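Local coordinates for aminotransferase, class I (Staphylococcus aureus, PDB 2O1B), which probably catalyses the reversible, pyridoxal-5'-phosphate-dependent transfer of an amino group between an amino acid and a 2-oxo acid, as class I aminotransferases do, at residues A[27-32]-A[146-151]; A[49-54]-A[361-366]; A[67-72]-A[288-293]; A[88-93]-A[292-297]; A[339-344]-A[378-383]. One frame throughout, in Å; residues are numbered along the deposited sequence.

Contact 1 of 5, residues A[27-32]-A[146-151]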
# COMPACT_ATOMS: atom_id res chain seq x y z
N ALA A 27 15.85 6.52 8.66
CA ALA A 27 16.48 7.74 9.16
C ALA A 27 17.14 8.55 8.05
O ALA A 27 17.17 9.78 8.10
CB ALA A 27 17.50 7.38 10.24
N ASN A 28 17.69 7.84 7.06
CA ASN A 28 18.33 8.49 5.91
C ASN A 28 17.37 9.34 5.09
O ASN A 28 17.79 10.32 4.49
CB ASN A 28 18.99 7.45 5.01
CG ASN A 28 20.46 7.27 5.30
OD1 ASN A 28 20.84 6.77 6.36
ND2 ASN A 28 21.30 7.69 4.36
N ILE A 29 16.09 8.97 5.09
CA ILE A 29 15.13 9.55 4.15
C ILE A 29 14.63 10.94 4.54
O ILE A 29 13.98 11.10 5.57
CB ILE A 29 13.94 8.59 3.86
CG1 ILE A 29 14.49 7.21 3.45
CG2 ILE A 29 13.05 9.17 2.76
CD1 ILE A 29 13.44 6.11 3.32
N PRO A 30 14.94 11.96 3.71
CA PRO A 30 14.47 13.32 3.98
C PRO A 30 12.96 13.32 4.06
O PRO A 30 12.31 12.62 3.30
CB PRO A 30 14.94 14.13 2.76
CG PRO A 30 15.33 13.13 1.73
CD PRO A 30 15.75 11.90 2.48
N ASP A 31 12.41 14.09 5.00
CA ASP A 31 10.97 14.13 5.17
C ASP A 31 10.27 14.48 3.86
O ASP A 31 10.80 15.22 3.04
CB ASP A 31 10.57 15.13 6.26
CG ASP A 31 10.72 14.56 7.66
OD1 ASP A 31 11.18 13.40 7.81
OD2 ASP A 31 10.37 15.27 8.63
N SER A 32 9.09 13.91 3.67
CA SER A 32 8.23 14.28 2.56
C SER A 32 7.99 15.78 2.66
O SER A 32 7.31 16.25 3.57
CB SER A 32 6.92 13.51 2.62
OG SER A 32 6.09 13.84 1.52
N TYR A 146 10.76 9.82 -5.78
CA TYR A 146 11.61 8.71 -6.25
C TYR A 146 12.74 8.41 -5.28
O TYR A 146 13.06 7.26 -5.05
CB TYR A 146 12.21 8.99 -7.63
CG TYR A 146 11.24 9.43 -8.69
CD1 TYR A 146 9.91 8.95 -8.70
CD2 TYR A 146 11.64 10.28 -9.71
CE1 TYR A 146 9.00 9.36 -9.70
CE2 TYR A 146 10.76 10.68 -10.71
CZ TYR A 146 9.44 10.23 -10.70
OH TYR A 146 8.59 10.63 -11.69
N LEU A 147 13.31 9.46 -4.70
CA LEU A 147 14.53 9.35 -3.89
C LEU A 147 14.33 8.33 -2.76
O LEU A 147 15.22 7.52 -2.49
CB LEU A 147 14.90 10.71 -3.30
CG LEU A 147 16.33 11.14 -2.95
CD1 LEU A 147 16.32 12.17 -1.83
CD2 LEU A 147 17.27 10.01 -2.62
N ALA A 148 13.18 8.39 -2.11
CA ALA A 148 12.84 7.48 -1.02
C ALA A 148 12.93 6.01 -1.45
O ALA A 148 13.52 5.19 -0.73
CB ALA A 148 11.44 7.79 -0.47
N GLY A 149 12.34 5.70 -2.60
CA GLY A 149 12.40 4.35 -3.18
C GLY A 149 13.82 3.85 -3.36
O GLY A 149 14.17 2.75 -2.93
N VAL A 150 14.66 4.67 -4.00
CA VAL A 150 16.07 4.30 -4.19
C VAL A 150 16.75 4.00 -2.84
O VAL A 150 17.41 2.96 -2.68
CB VAL A 150 16.85 5.39 -4.96
CG1 VAL A 150 18.27 4.93 -5.22
CG2 VAL A 150 16.16 5.72 -6.28
N LEU A 151 16.55 4.89 -1.86
CA LEU A 151 17.16 4.75 -0.53
C LEU A 151 16.62 3.55 0.22
O LEU A 151 17.34 2.91 0.99
CB LEU A 151 16.99 6.03 0.31
CG LEU A 151 17.71 7.29 -0.15
CD1 LEU A 151 17.41 8.46 0.77
CD2 LEU A 151 19.24 7.07 -0.21
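Ile29 and Pro30, on the extended chain after the short helix 24-27, run past one side of helix 146-152, and the backbones come nearest at Ile29 and Ala148, whose CA atoms are 6.0 Å apart. Ile29 spreads its branches over two helix turns. Ile29 CG2 sits 3.9 Å from Ala148 CB, while Ile29 CG1 lies 4.2 Å from Leu151 CD1, the two longer side chains sliding past each other in opposite directions. A chi1 of -52° sets CG2 anti to the backbone N of Ile29 and brings CG1 round beside it, which lets both branches touch the helix. Pro30 adds the outer part of the patch: Pro30 CG packs 3.8 Å from Leu147 CD1, the ring and the leucine crossing at about a right angle, and Pro30 CD lies near Leu151 CD1. The side chains meet through apolar groups alone, and the backbone carbonyls of Ile29 and Pro30 turn to the second subunit, where Lys277 and, weakly, His281 of that chain bind them, His281 also packing on Ile29 and Ala148. Such an N-terminal segment, laid over the large domain and gripped by the partner chain, is familiar in the dimer interface of fold-type I aminotransferases.

Contact 2 of 5, residues A[49-54]-A[361-366]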
# COMPACT_ATOMS: atom_id res chain seq x y z
N LEU A 49 -5.97 33.63 1.13
CA LEU A 49 -5.00 32.66 0.65
C LEU A 49 -5.40 32.03 -0.69
O LEU A 49 -6.56 31.64 -0.87
CB LEU A 49 -4.77 31.56 1.69
CG LEU A 49 -3.70 30.49 1.42
CD1 LEU A 49 -2.29 31.06 1.54
CD2 LEU A 49 -3.90 29.30 2.35
N ILE A 50 -4.44 31.98 -1.61
CA ILE A 50 -4.55 31.18 -2.83
C ILE A 50 -3.45 30.13 -2.75
O ILE A 50 -2.26 30.45 -2.68
CB ILE A 50 -4.43 32.03 -4.11
CG1 ILE A 50 -5.45 33.18 -4.09
CG2 ILE A 50 -4.61 31.17 -5.36
CD1 ILE A 50 -5.18 34.29 -5.08
N ASN A 51 -3.86 28.86 -2.72
CA ASN A 51 -2.94 27.74 -2.56
C ASN A 51 -2.57 27.19 -3.93
O ASN A 51 -3.29 26.36 -4.47
CB ASN A 51 -3.57 26.65 -1.69
CG ASN A 51 -2.58 25.57 -1.27
OD1 ASN A 51 -1.45 25.48 -1.78
ND2 ASN A 51 -3.00 24.73 -0.34
N MSE A 52 -1.46 27.68 -4.48
CA MSE A 52 -1.00 27.27 -5.81
C MSE A 52 0.11 26.22 -5.68
O MSE A 52 0.93 26.05 -6.58
CB MSE A 52 -0.49 28.48 -6.59
CG MSE A 52 -1.44 29.66 -6.61
SE MSE A 52 -0.87 31.04 -7.83
CE MSE A 52 -1.74 30.41 -9.45
N ALA A 53 0.13 25.54 -4.54
CA ALA A 53 1.09 24.48 -4.28
C ALA A 53 0.45 23.09 -4.51
O ALA A 53 1.05 22.06 -4.20
CB ALA A 53 1.62 24.61 -2.87
N VAL A 54 -0.76 23.09 -5.07
CA VAL A 54 -1.57 21.88 -5.22
C VAL A 54 -1.21 21.08 -6.47
O VAL A 54 -1.15 21.61 -7.59
CB VAL A 54 -3.12 22.17 -5.18
CG1 VAL A 54 -3.48 23.17 -4.07
CG2 VAL A 54 -3.68 22.65 -6.53
N SER A 361 0.08 36.20 0.17
CA SER A 361 -0.81 35.07 0.50
C SER A 361 -0.98 34.08 -0.66
O SER A 361 -2.07 33.56 -0.89
CB SER A 361 -2.18 35.56 1.00
OG SER A 361 -2.06 36.22 2.25
N ILE A 362 0.12 33.84 -1.38
CA ILE A 362 0.17 32.82 -2.42
C ILE A 362 1.10 31.70 -1.97
O ILE A 362 2.29 31.91 -1.74
CB ILE A 362 0.67 33.39 -3.78
CG1 ILE A 362 -0.31 34.42 -4.33
CG2 ILE A 362 0.88 32.27 -4.79
CD1 ILE A 362 0.18 35.13 -5.58
N LEU A 363 0.54 30.50 -1.84
CA LEU A 363 1.37 29.34 -1.52
C LEU A 363 1.86 28.72 -2.82
O LEU A 363 1.06 28.40 -3.70
CB LEU A 363 0.60 28.30 -0.71
CG LEU A 363 1.28 27.58 0.47
CD1 LEU A 363 0.76 26.13 0.55
CD2 LEU A 363 2.81 27.60 0.42
N VAL A 364 3.17 28.58 -2.95
CA VAL A 364 3.73 27.92 -4.12
C VAL A 364 4.60 26.78 -3.66
O VAL A 364 4.93 26.68 -2.47
CB VAL A 364 4.54 28.88 -5.05
CG1 VAL A 364 3.66 30.00 -5.60
CG2 VAL A 364 5.78 29.44 -4.34
N ALA A 365 4.98 25.93 -4.60
CA ALA A 365 5.96 24.90 -4.33
C ALA A 365 7.35 25.40 -4.71
O ALA A 365 7.59 25.71 -5.87
CB ALA A 365 5.61 23.62 -5.07
N PRO A 366 8.26 25.46 -3.73
CA PRO A 366 9.63 25.84 -4.00
C PRO A 366 10.31 24.80 -4.88
O PRO A 366 10.06 23.60 -4.74
CB PRO A 366 10.27 25.85 -2.60
CG PRO A 366 9.42 24.96 -1.77
CD PRO A 366 8.03 25.19 -2.29
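Leu363 O is approached by two successive backbone nitrogens where the pairing of 49-54 with 361-366 breaks down: Met52 N makes a weak, bent hydrogen bond to it at 2.7 Å, and Ala53 N lies close but too poorly angled to bond. Ala53 N is instead taken by its own segment, donating to Asn51 OD1 at 3.2 Å in an Asx turn. With chi1 at -169°, the Asn51 amide swings back beside its carbonyl carbon, where OD1 can meet that N-H; the donor stands 25° off the carbonyl plane. The same amide lies alongside Leu363, both side chains pointing one way, and Leu363 CD1 also reaches Ala53 CB at 3.8 Å. Before the turn the segments form a very short parallel sheet, Ile50 opposite Ile362 and Asn51 opposite Leu363, an element of the small domain that ties a segment near the N-terminus to the chain leaving helix 349-360. Ile50 N donates to Ser361 O at 2.9 Å and almost straight (171°), and Leu363 N returns a bond of equal length to Ile50 O. On the face of Ile50 and Ile362, the selenium of selenomethionine Met52 rests 3.7 Å from Ile362 CG2. Helix 388-397 covers this side, Arg395 lying against both isoleucines and Ala392 against Met52. Ser361, where the chain turns out of helix 349-360 with positive phi, bonds Leu47 O through OG.

Contact 3 of 5, residues A[67-72]-A[288-293]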
# COMPACT_ATOMS: atom_id res chain seq x y z
N ASP A 67 -21.30 6.70 -9.47
CA ASP A 67 -22.48 5.80 -9.48
C ASP A 67 -22.10 4.32 -9.53
O ASP A 67 -22.69 3.49 -8.85
CB ASP A 67 -23.42 6.08 -10.66
CG ASP A 67 -23.93 7.49 -10.68
OD1 ASP A 67 -24.29 7.96 -11.80
OD2 ASP A 67 -23.99 8.12 -9.60
N HIS A 68 -21.12 4.00 -10.36
CA HIS A 68 -20.65 2.62 -10.48
C HIS A 68 -19.88 2.11 -9.27
O HIS A 68 -19.98 0.93 -8.94
CB HIS A 68 -19.89 2.40 -11.79
CG HIS A 68 -20.80 2.04 -12.92
ND1 HIS A 68 -20.89 0.76 -13.42
CD2 HIS A 68 -21.73 2.77 -13.58
CE1 HIS A 68 -21.80 0.73 -14.38
NE2 HIS A 68 -22.33 1.94 -14.49
N PHE A 69 -19.14 2.99 -8.60
CA PHE A 69 -18.52 2.64 -7.31
C PHE A 69 -19.62 2.33 -6.27
O PHE A 69 -19.59 1.29 -5.62
CB PHE A 69 -17.61 3.78 -6.85
CG PHE A 69 -16.49 3.35 -5.92
CD1 PHE A 69 -15.25 3.97 -6.01
CD2 PHE A 69 -16.67 2.36 -4.96
CE1 PHE A 69 -14.21 3.61 -5.16
CE2 PHE A 69 -15.64 1.99 -4.10
CZ PHE A 69 -14.41 2.62 -4.21
N GLN A 70 -20.61 3.21 -6.14
CA GLN A 70 -21.72 3.02 -5.23
C GLN A 70 -22.37 1.64 -5.42
O GLN A 70 -22.65 0.94 -4.44
CB GLN A 70 -22.76 4.15 -5.37
CG GLN A 70 -22.22 5.48 -4.82
CD GLN A 70 -23.13 6.67 -5.01
OE1 GLN A 70 -23.04 7.65 -4.26
NE2 GLN A 70 -24.01 6.62 -6.02
N LYS A 71 -22.58 1.27 -6.67
CA LYS A 71 -23.19 -0.01 -7.02
C LYS A 71 -22.28 -1.19 -6.71
O LYS A 71 -22.74 -2.21 -6.19
CB LYS A 71 -23.64 -0.03 -8.47
CG LYS A 71 -24.86 0.84 -8.70
CD LYS A 71 -25.51 0.61 -10.05
CE LYS A 71 -26.87 1.28 -10.13
NZ LYS A 71 -27.93 0.56 -9.34
N ALA A 72 -20.99 -1.03 -7.01
CA ALA A 72 -19.96 -2.05 -6.76
C ALA A 72 -19.80 -2.43 -5.29
O ALA A 72 -19.21 -3.46 -4.98
CB ALA A 72 -18.62 -1.61 -7.33
N GLY A 288 -12.22 -4.73 -4.53
CA GLY A 288 -12.97 -5.05 -5.74
C GLY A 288 -13.80 -3.90 -6.28
O GLY A 288 -13.83 -3.67 -7.49
N ALA A 289 -14.49 -3.19 -5.39
CA ALA A 289 -15.33 -2.04 -5.79
C ALA A 289 -14.49 -0.89 -6.37
O ALA A 289 -14.92 -0.20 -7.30
CB ALA A 289 -16.18 -1.57 -4.64
N LEU A 290 -13.30 -0.67 -5.81
CA LEU A 290 -12.35 0.29 -6.39
C LEU A 290 -11.90 -0.17 -7.77
O LEU A 290 -11.76 0.64 -8.69
CB LEU A 290 -11.14 0.51 -5.46
CG LEU A 290 -10.04 1.45 -5.96
CD1 LEU A 290 -10.57 2.85 -6.33
CD2 LEU A 290 -8.88 1.55 -4.95
N GLN A 291 -11.69 -1.47 -7.93
CA GLN A 291 -11.34 -2.00 -9.26
C GLN A 291 -12.44 -1.74 -10.29
O GLN A 291 -12.15 -1.33 -11.42
CB GLN A 291 -11.03 -3.50 -9.18
CG GLN A 291 -9.75 -3.88 -8.44
CD GLN A 291 -9.41 -5.34 -8.65
OE1 GLN A 291 -9.21 -5.77 -9.79
NE2 GLN A 291 -9.35 -6.11 -7.57
N ASP A 292 -13.70 -1.95 -9.91
CA ASP A 292 -14.84 -1.72 -10.81
C ASP A 292 -14.99 -0.25 -11.24
O ASP A 292 -15.26 0.04 -12.41
CB ASP A 292 -16.14 -2.23 -10.16
CG ASP A 292 -16.19 -3.76 -10.07
OD1 ASP A 292 -15.26 -4.41 -10.59
OD2 ASP A 292 -17.14 -4.33 -9.46
N ALA A 293 -14.82 0.67 -10.28
CA ALA A 293 -14.83 2.10 -10.58
C ALA A 293 -13.70 2.47 -11.55
O ALA A 293 -13.91 3.25 -12.47
CB ALA A 293 -14.72 2.90 -9.31
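Phe69 lays its ring across the start of helix 288-300, with the carbonyl oxygen of Ala289 over the centre of one face, 3.8 Å above the plane. Around that point the ring atoms divide the helix surface among them: Phe69 CE2 touches Ala289 CB at 3.6 Å, Phe69 CE1 meets Leu290 CD1 at 3.9 Å, and Phe69 CD1 comes within 3.5 Å of Ala293 CB. The ring reaches this position because chi1, -154°, places CG roughly opposite the backbone N of Phe69. One turn further along, Ala72 CB presses on Ala289 CB at 3.6 Å. The small residues Ala72, Ala289 and Ala293 let segments 67-72 and 288-293 approach to 8.3 Å between axes, nearly antiparallel at 152°. Beyond them Phe260 packs on both Phe69 and Leu290, while Leu73 of the second subunit covers Phe69, so the helix pair lies beside the dimer interface. Ala72 CB also lies against CB and OD2 of Asp292, a contact and not a bond. The junction therefore rests on shape and apolar burial, the charge of Asp292 being paired outside it, through OD1, with Lys87, and the ring packs on a carbonyl oxygen already engaged by its own helix bond from Ala293 N.

Contact 4 of 5, residues A[88-93]-A[292-297]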
# COMPACT_ATOMS: atom_id res chain seq x y z
N GLU A 88 -9.72 -9.86 -13.91
CA GLU A 88 -9.48 -9.99 -15.34
C GLU A 88 -10.00 -8.78 -16.12
O GLU A 88 -9.33 -8.27 -17.02
CB GLU A 88 -10.11 -11.26 -15.88
CG GLU A 88 -9.16 -12.45 -15.92
CD GLU A 88 -8.03 -12.25 -16.92
OE1 GLU A 88 -8.32 -12.17 -18.14
OE2 GLU A 88 -6.86 -12.18 -16.48
N ALA A 89 -11.20 -8.33 -15.76
CA ALA A 89 -11.80 -7.16 -16.39
C ALA A 89 -10.95 -5.88 -16.21
O ALA A 89 -10.96 -5.02 -17.08
CB ALA A 89 -13.21 -6.95 -15.87
N PHE A 90 -10.24 -5.78 -15.09
CA PHE A 90 -9.34 -4.64 -14.83
C PHE A 90 -8.10 -4.76 -15.70
O PHE A 90 -7.77 -3.83 -16.44
CB PHE A 90 -9.01 -4.51 -13.32
CG PHE A 90 -8.38 -3.17 -12.90
CD1 PHE A 90 -8.35 -2.06 -13.75
CD2 PHE A 90 -7.84 -3.02 -11.62
CE1 PHE A 90 -7.76 -0.86 -13.34
CE2 PHE A 90 -7.26 -1.82 -11.20
CZ PHE A 90 -7.22 -0.74 -12.06
N LYS A 91 -7.45 -5.93 -15.66
CA LYS A 91 -6.29 -6.17 -16.53
C LYS A 91 -6.63 -5.88 -18.00
O LYS A 91 -5.81 -5.33 -18.75
CB LYS A 91 -5.80 -7.61 -16.39
CG LYS A 91 -5.34 -8.00 -14.98
CD LYS A 91 -4.93 -9.46 -14.98
CE LYS A 91 -4.59 -9.94 -13.58
NZ LYS A 91 -4.56 -11.44 -13.54
N GLN A 92 -7.84 -6.27 -18.39
CA GLN A 92 -8.33 -6.08 -19.74
C GLN A 92 -8.63 -4.62 -20.07
O GLN A 92 -8.40 -4.18 -21.20
CB GLN A 92 -9.56 -6.95 -19.98
CG GLN A 92 -10.06 -6.94 -21.42
CD GLN A 92 -9.13 -7.67 -22.38
OE1 GLN A 92 -8.81 -8.83 -22.17
NE2 GLN A 92 -8.71 -6.99 -23.44
N ALA A 93 -9.17 -3.87 -19.11
CA ALA A 93 -9.45 -2.44 -19.32
C ALA A 93 -8.15 -1.67 -19.51
O ALA A 93 -8.11 -0.69 -20.26
CB ALA A 93 -10.26 -1.86 -18.17
N ASP A 292 -13.70 -1.95 -9.91
CA ASP A 292 -14.84 -1.72 -10.81
C ASP A 292 -14.99 -0.25 -11.24
O ASP A 292 -15.26 0.04 -12.41
CB ASP A 292 -16.14 -2.23 -10.16
CG ASP A 292 -16.19 -3.76 -10.07
OD1 ASP A 292 -15.26 -4.41 -10.59
OD2 ASP A 292 -17.14 -4.33 -9.46
N ALA A 293 -14.82 0.67 -10.28
CA ALA A 293 -14.83 2.10 -10.58
C ALA A 293 -13.70 2.47 -11.55
O ALA A 293 -13.91 3.25 -12.47
CB ALA A 293 -14.72 2.90 -9.31
N ALA A 294 -12.51 1.90 -11.33
CA ALA A 294 -11.37 2.09 -12.22
C ALA A 294 -11.61 1.55 -13.64
O ALA A 294 -11.24 2.19 -14.63
CB ALA A 294 -10.14 1.46 -11.60
N ILE A 295 -12.25 0.38 -13.72
CA ILE A 295 -12.59 -0.26 -14.99
C ILE A 295 -13.53 0.67 -15.72
O ILE A 295 -13.35 0.96 -16.90
CB ILE A 295 -13.31 -1.63 -14.76
CG1 ILE A 295 -12.31 -2.71 -14.33
CG2 ILE A 295 -14.08 -2.08 -16.03
CD1 ILE A 295 -12.94 -3.88 -13.56
N TYR A 296 -14.54 1.15 -15.01
CA TYR A 296 -15.53 2.02 -15.61
C TYR A 296 -14.87 3.28 -16.15
O TYR A 296 -15.17 3.70 -17.26
CB TYR A 296 -16.62 2.36 -14.61
CG TYR A 296 -17.83 2.95 -15.27
CD1 TYR A 296 -18.03 4.33 -15.31
CD2 TYR A 296 -18.77 2.13 -15.89
CE1 TYR A 296 -19.14 4.86 -15.94
CE2 TYR A 296 -19.88 2.65 -16.51
CZ TYR A 296 -20.06 4.01 -16.52
OH TYR A 296 -21.17 4.52 -17.14
N ALA A 297 -13.94 3.86 -15.38
CA ALA A 297 -13.27 5.09 -15.78
C ALA A 297 -12.49 4.90 -17.07
O ALA A 297 -12.69 5.65 -18.03
CB ALA A 297 -12.37 5.59 -14.67
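Ile295 carries the contact with helix 88-102, and its longer branch can be traced outward over Phe90 and Ala89. From CB, the CG2 branch stays near Ala93, Ile295 CG2 being 4.4 Å from Ala93 CB, whereas Ile295 CG1 turns into the angle between the helices and comes to 3.6 Å from Phe90 CA and 3.9 Å from Phe90 CB. The tip, Ile295 CD1, lies 3.6 Å from Phe90 N and 3.9 Å from Ala89 CB, so it ends against the backbone of the facing helix as much as against side chains. In Ile295 a chi1 of -75° swings CG1 to the side of the backbone N, and a largely extended chi2 of 157° carries CD1 on toward Ala89. These are two helices of the large domain, as in other fold-type I aminotransferases; segments 88-93 and 292-297 run in roughly the same direction, at 30°, their axes 9.2 Å apart. Phe90 answers from the other helix: its side chain crosses that of Ile295, and its far end, Phe90 CZ, touches Ala294 CB at 3.7 Å. Ile114 of strand 112-115 and Met286 bury the ring further. Ala89 is exposed, while Glu88 and Lys91 turn away to salt bridges with Lys108 and Glu109 respectively.

Contact 5 of 5, residues A[339-344]-A[378-383]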
# COMPACT_ATOMS: atom_id res chain seq x y z
N VAL A 339 2.94 25.89 -13.85
CA VAL A 339 3.95 26.74 -14.51
C VAL A 339 5.21 26.84 -13.63
O VAL A 339 5.11 26.97 -12.41
CB VAL A 339 3.37 28.13 -14.94
CG1 VAL A 339 4.43 28.97 -15.68
CG2 VAL A 339 2.15 27.95 -15.83
N TRP A 340 6.37 26.73 -14.27
CA TRP A 340 7.69 26.72 -13.62
C TRP A 340 8.20 28.15 -13.77
O TRP A 340 8.54 28.58 -14.88
CB TRP A 340 8.57 25.69 -14.36
CG TRP A 340 9.96 25.34 -13.86
CD1 TRP A 340 11.10 25.33 -14.60
CD2 TRP A 340 10.32 24.86 -12.56
NE1 TRP A 340 12.17 24.90 -13.85
CE2 TRP A 340 11.72 24.59 -12.59
CE3 TRP A 340 9.61 24.61 -11.37
CZ2 TRP A 340 12.41 24.13 -11.47
CZ3 TRP A 340 10.31 24.15 -10.25
CH2 TRP A 340 11.70 23.91 -10.31
N LEU A 341 8.22 28.88 -12.65
CA LEU A 341 8.49 30.33 -12.61
C LEU A 341 9.87 30.59 -12.01
O LEU A 341 10.21 30.03 -10.98
CB LEU A 341 7.45 31.01 -11.71
CG LEU A 341 6.96 32.47 -11.79
CD1 LEU A 341 6.95 33.07 -10.39
CD2 LEU A 341 7.73 33.38 -12.74
N GLU A 342 10.65 31.47 -12.65
CA GLU A 342 11.91 31.94 -12.06
C GLU A 342 11.67 32.74 -10.79
O GLU A 342 10.71 33.52 -10.71
CB GLU A 342 12.68 32.81 -13.06
CG GLU A 342 13.17 32.08 -14.31
CD GLU A 342 14.33 32.79 -15.01
OE1 GLU A 342 15.13 33.46 -14.34
OE2 GLU A 342 14.42 32.67 -16.24
N THR A 343 12.53 32.54 -9.80
CA THR A 343 12.62 33.46 -8.68
C THR A 343 13.36 34.73 -9.12
O THR A 343 14.21 34.68 -10.02
CB THR A 343 13.33 32.85 -7.45
OG1 THR A 343 14.69 32.54 -7.77
CG2 THR A 343 12.58 31.62 -6.95
N PRO A 344 13.04 35.88 -8.50
CA PRO A 344 13.72 37.11 -8.85
C PRO A 344 15.10 37.12 -8.22
O PRO A 344 15.35 36.33 -7.29
CB PRO A 344 12.85 38.19 -8.22
CG PRO A 344 12.10 37.54 -7.15
CD PRO A 344 12.02 36.09 -7.45
N VAL A 378 10.07 28.39 -8.78
CA VAL A 378 8.96 27.90 -8.00
C VAL A 378 7.93 27.26 -8.93
O VAL A 378 7.84 27.64 -10.10
CB VAL A 378 8.32 29.02 -7.13
CG1 VAL A 378 9.33 29.54 -6.10
CG2 VAL A 378 7.79 30.16 -8.01
N ARG A 379 7.20 26.28 -8.40
CA ARG A 379 6.16 25.59 -9.15
C ARG A 379 4.79 26.15 -8.77
O ARG A 379 4.46 26.29 -7.59
CB ARG A 379 6.22 24.09 -8.87
CG ARG A 379 5.45 23.21 -9.85
CD ARG A 379 5.30 21.79 -9.29
NE ARG A 379 4.39 21.77 -8.14
CZ ARG A 379 4.08 20.69 -7.42
NH1 ARG A 379 4.57 19.49 -7.74
NH2 ARG A 379 3.24 20.80 -6.40
N ILE A 380 3.99 26.45 -9.78
CA ILE A 380 2.72 27.13 -9.59
C ILE A 380 1.62 26.26 -10.19
O ILE A 380 1.63 25.99 -11.39
CB ILE A 380 2.74 28.53 -10.25
CG1 ILE A 380 3.63 29.47 -9.42
CG2 ILE A 380 1.33 29.08 -10.42
CD1 ILE A 380 3.85 30.84 -10.04
N SER A 381 0.70 25.82 -9.34
CA SER A 381 -0.38 24.94 -9.78
C SER A 381 -1.55 25.73 -10.36
O SER A 381 -2.05 26.66 -9.73
CB SER A 381 -0.88 24.09 -8.63
OG SER A 381 -2.01 23.31 -9.02
N LEU A 382 -1.97 25.33 -11.56
CA LEU A 382 -3.11 25.95 -12.21
C LEU A 382 -4.41 25.22 -11.85
O LEU A 382 -5.46 25.45 -12.45
CB LEU A 382 -2.90 25.98 -13.73
CG LEU A 382 -1.68 26.75 -14.26
CD1 LEU A 382 -1.26 26.20 -15.62
CD2 LEU A 382 -1.95 28.24 -14.33
N ALA A 383 -4.33 24.34 -10.86
CA ALA A 383 -5.44 23.49 -10.47
C ALA A 383 -6.32 24.14 -9.41
O ALA A 383 -6.49 23.62 -8.30
CB ALA A 383 -4.91 22.16 -9.99
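Val339 and Leu341 each both give and receive a backbone hydrogen bond, pairing with Ile380 and Val378 in antiparallel ladder fashion. Val339 N donates to Ile380 O at 2.8 Å, and Ile380 N answers to Val339 O at 2.9 Å. In the next hydrogen-bonded pair Leu341 N reaches Val378 O at 2.9 Å, while Val378 N binds Leu341 O at 2.7 Å, so that the N-H and C=O of all four residues are used. Trp340 and Arg379 form the non-hydrogen-bonded pair between them, and their backbone groups are used by the outer strands: Trp340 bonds to Val331, Arg379 to Ala365. The polar ends on this face also have partners, the indole NE1 on Tyr167 OH and Arg379 NH1 on Asn192, a residue of the cofactor pocket. Past the strand, the hydroxyl OG1 of buried Thr343 is bonded to Tyr347 O. Ser381 OG accepts from Ala383 N at 3.1 Å, an ST turn that ends the strand. On the other face Leu341 CD1 meets Ile380 CD1 at 3.8 Å, their side chains crossing, and Val339 CG2 touches Leu382 CD1 at the same distance. These are the two central strands of the four-stranded small-domain sheet: helix 302-325 packs Phe319 on Ile380 and Leu382, helix 349-360 sets Phe352 against Leu341 and Val378, and strands 330-331 and 365-366 close the sheet at its margins.

Four of the five contacts form two pairs about the cofactor. Contacts 2 and 5 belong to the small domain, their centres 9 Å apart, and are joined directly where Ala365 O probably accepts from Arg379 N (2.6 Å) and Met52 O from Ser381 N (2.8 Å). Contacts 3 and 4, with centres 10 Å apart, share Asp292 and Ala293, so that helix 288-300 is held by two different helices; contacts 4 and 5 lie on opposite sides of the chain's centre, about 35 Å apart between centres. Contact 1 stands alone but, like contact 3, touches the second subunit. Arg379 of contact 5 approaches bound pyridoxal-5'-phosphate most closely, its side chain about 6 Å away; Ala148 of contact 1 is about 12 Å off.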